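Local coordinates for protein carbonic anhydrase (Coccomyxa sp. PA, PDB 3UCJ) that probably catalyses the reversible hydration of carbon dioxide to hydrogencarbonate as a zinc-dependent beta-class carbonic anhydrase, here inhibited by acetazolamide, at residues H103-A108 with D148-M153. Sequence-based numbering, arbitrary orientation.
Sequences HYNCGA and DAWDKM. With ZN (zinc ion), chain C; AZM (5-acetamido-1,3,4-thiadiazole-2-sulfonamide), chain D.
The indole of Trp150, on helix 146-167, packs against Asn105 and hydrogen-bonds Cys106 in the loop between strand 97-103 of the central sheet and helix 107-114, the zinc-binding turn of this beta-class carbonic anhydrase. The turn carries two of the metal's ligands, His103 through NE2 and Cys106 through SG at 2.4 Å; Cys47 and the sulfonamide N1 of acetazolamide complete the site. Cys106 is also the N-cap of helix 107-114. The Cys106 carbonyl accepts one hydrogen bond from the indole: Trp150 NE1 donates to Cys106 O over 2.9 Å, in the indole plane but well above the carbonyl plane. With CG anti to the backbone N (chi1 -166°), the indole reaches across to the loop, and Asn105 CA sits 3.4 Å above one of its faces, toward the rim. The Asn105 amide passes close as well, ND2 lying 3.2 Å from Trp150 CH2 and the planes 36° apart, while its OD1 bonds to Arg51. A leucine in place of Trp150 has no N-H to offer Cys106 O and would probably leave Asn105 without the flat surface it lies against, so that this side of the turn is less firmly held. Farther along, the Tyr104 ring crosses the Asp151 side chain at about a right angle, CD2 coming 3.7 Å from Asp151 OD2, with the tyrosine OH held by Glu155 and Lys196. Beside them a water accepts from Asn105 N at 2.9 Å and donates to Asp151 OD2 at 2.8 Å.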
loop_
_atom_site.group_PDB
_atom_site.type_symbol
_atom_site.label_atom_id
_atom_site.label_comp_id
_atom_site.label_asym_id
_atom_site.label_seq_id
_atom_site.Cartn_x
_atom_site.Cartn_y
_atom_site.Cartn_z
ATOM N N HIS A 103 -22.699 0.565 7.158
ATOM C CA HIS A 103 -23.735 -0.082 7.990
ATOM C C HIS A 103 -23.729 0.487 9.432
ATOM O O HIS A 103 -22.668 0.788 10.024
ATOM C CB HIS A 103 -23.550 -1.598 8.036
ATOM C CG HIS A 103 -22.332 -2.030 8.787
ATOM N ND1 HIS A 103 -22.349 -2.489 10.092
ATOM C CD2 HIS A 103 -21.029 -2.066 8.398
ATOM C CE1 HIS A 103 -21.114 -2.826 10.456
ATOM N NE2 HIS A 103 -20.302 -2.581 9.445
ATOM N N TYR A 104 -24.929 0.585 10.066
ATOM C CA TYR A 104 -24.972 1.001 11.491
ATOM C C TYR A 104 -24.341 -0.045 12.341
ATOM O O TYR A 104 -24.235 -1.211 11.942
ATOM C CB TYR A 104 -26.460 1.265 11.904
ATOM C CG TYR A 104 -26.981 2.454 11.124
ATOM C CD1 TYR A 104 -27.994 2.303 10.181
ATOM C CD2 TYR A 104 -26.399 3.733 11.282
ATOM C CE1 TYR A 104 -28.500 3.380 9.505
ATOM C CE2 TYR A 104 -26.882 4.825 10.585
ATOM C CZ TYR A 104 -27.925 4.625 9.673
ATOM O OH TYR A 104 -28.402 5.662 8.985
ATOM N N ASN A 105 -23.847 0.349 13.521
ATOM C CA ASN A 105 -23.175 -0.572 14.415
ATOM C C ASN A 105 -21.793 -1.054 13.846
ATOM O O ASN A 105 -21.300 -2.131 14.170
ATOM C CB ASN A 105 -24.070 -1.782 14.886
ATOM C CG ASN A 105 -23.581 -2.393 16.189
ATOM O OD1 ASN A 105 -23.130 -3.552 16.246
ATOM N ND2 ASN A 105 -23.748 -1.631 17.310
ATOM N N CYS A 106 -21.179 -0.201 13.025
ATOM C CA CYS A 106 -19.894 -0.513 12.361
ATOM C C CYS A 106 -18.818 -0.148 13.348
ATOM O O CYS A 106 -18.592 1.029 13.591
ATOM C CB CYS A 106 -19.774 0.348 11.095
ATOM S SG CYS A 106 -18.087 0.005 10.299
ATOM N N GLY A 107 -18.222 -1.159 13.925
ATOM C CA GLY A 107 -17.134 -1.007 14.819
ATOM C C GLY A 107 -15.939 -0.279 14.249
ATOM O O GLY A 107 -15.180 0.334 15.029
ATOM N N ALA A 108 -15.763 -0.281 12.926
ATOM C CA ALA A 108 -14.626 0.466 12.392
ATOM C C ALA A 108 -14.911 1.928 12.536
ATOM O O ALA A 108 -13.999 2.718 12.805
ATOM C CB ALA A 108 -14.391 0.103 10.827
ATOM N N ASP A 148 -25.559 8.411 18.924
ATOM C CA ASP A 148 -25.895 9.223 17.786
ATOM C C ASP A 148 -24.668 9.644 16.988
ATOM O O ASP A 148 -24.723 9.796 15.801
ATOM C CB ASP A 148 -26.642 10.450 18.231
ATOM C CG ASP A 148 -27.986 10.131 18.794
ATOM O OD1 ASP A 148 -28.488 9.041 18.552
ATOM O OD2 ASP A 148 -28.529 10.982 19.493
ATOM N N ALA A 149 -23.571 9.850 17.682
ATOM C CA ALA A 149 -22.315 10.164 17.060
ATOM C C ALA A 149 -21.841 9.005 16.197
ATOM O O ALA A 149 -21.313 9.199 15.145
ATOM C CB ALA A 149 -21.310 10.478 18.110
ATOM N N TRP A 150 -22.061 7.803 16.680
ATOM C CA TRP A 150 -21.732 6.605 15.969
ATOM C C TRP A 150 -22.505 6.525 14.672
ATOM O O TRP A 150 -21.957 6.314 13.645
ATOM C CB TRP A 150 -22.027 5.398 16.836
ATOM C CG TRP A 150 -21.453 4.105 16.376
ATOM C CD1 TRP A 150 -20.801 3.854 15.216
ATOM C CD2 TRP A 150 -21.519 2.865 17.064
ATOM N NE1 TRP A 150 -20.435 2.557 15.157
ATOM C CE2 TRP A 150 -20.862 1.923 16.281
ATOM C CE3 TRP A 150 -22.055 2.463 18.281
ATOM C CZ2 TRP A 150 -20.722 0.626 16.667
ATOM C CZ3 TRP A 150 -21.914 1.181 18.653
ATOM C CH2 TRP A 150 -21.257 0.269 17.862
ATOM N N ASP A 151 -23.801 6.722 14.746
ATOM C CA ASP A 151 -24.635 6.653 13.589
ATOM C C ASP A 151 -24.241 7.702 12.575
ATOM O O ASP A 151 -24.182 7.458 11.403
ATOM C CB ASP A 151 -26.090 6.829 13.979
ATOM C CG ASP A 151 -26.625 5.681 14.772
ATOM O OD1 ASP A 151 -27.677 5.835 15.361
ATOM O OD2 ASP A 151 -26.019 4.629 14.836
ATOM N N LYS A 152 -23.980 8.889 13.053
ATOM C CA LYS A 152 -23.591 9.959 12.200
ATOM C C LYS A 152 -22.248 9.672 11.532
ATOM O O LYS A 152 -22.064 9.958 10.391
ATOM C CB LYS A 152 -23.526 11.232 13.017
ATOM C CG LYS A 152 -23.389 12.470 12.252
ATOM C CD LYS A 152 -24.433 12.582 11.237
ATOM C CE LYS A 152 -24.780 13.989 11.031
ATOM N NZ LYS A 152 -25.356 14.262 9.734
ATOM N N MET A 153 -21.319 9.110 12.266
ATOM C CA MET A 153 -20.037 8.769 11.698
ATOM C C MET A 153 -20.202 7.788 10.539
ATOM O O MET A 153 -19.609 7.944 9.517
ATOM C CB MET A 153 -19.122 8.213 12.756
ATOM C CG MET A 153 -17.709 7.976 12.294
ATOM S SD MET A 153 -16.772 9.450 12.066
ATOM C CE MET A 153 -16.706 9.630 10.307
HETATM ZN ZN ZN C . -18.247 -2.336 9.723
HETATM C C1 AZM D . -15.472 -3.681 12.945
HETATM C C2 AZM D . -13.824 -2.900 14.529
HETATM C C3 AZM D . -11.692 -1.866 14.808
HETATM C C4 AZM D . -10.498 -1.662 15.723
HETATM N N1 AZM D . -17.666 -3.331 11.283
HETATM N N2 AZM D . -15.021 -3.250 15.108
HETATM N N3 AZM D . -16.047 -3.746 14.146
HETATM N N4 AZM D . -12.837 -2.285 15.351
HETATM O O1 AZM D . -16.520 -5.550 11.451
HETATM O O2 AZM D . -15.459 -3.609 10.494
HETATM O O3 AZM D . -11.638 -1.674 13.564
HETATM S S1 AZM D . -16.366 -4.195 11.536
HETATM S S2 AZM D . -13.775 -3.155 12.847
HETATM O O HOH W 1 -23.785 3.158 14.179
#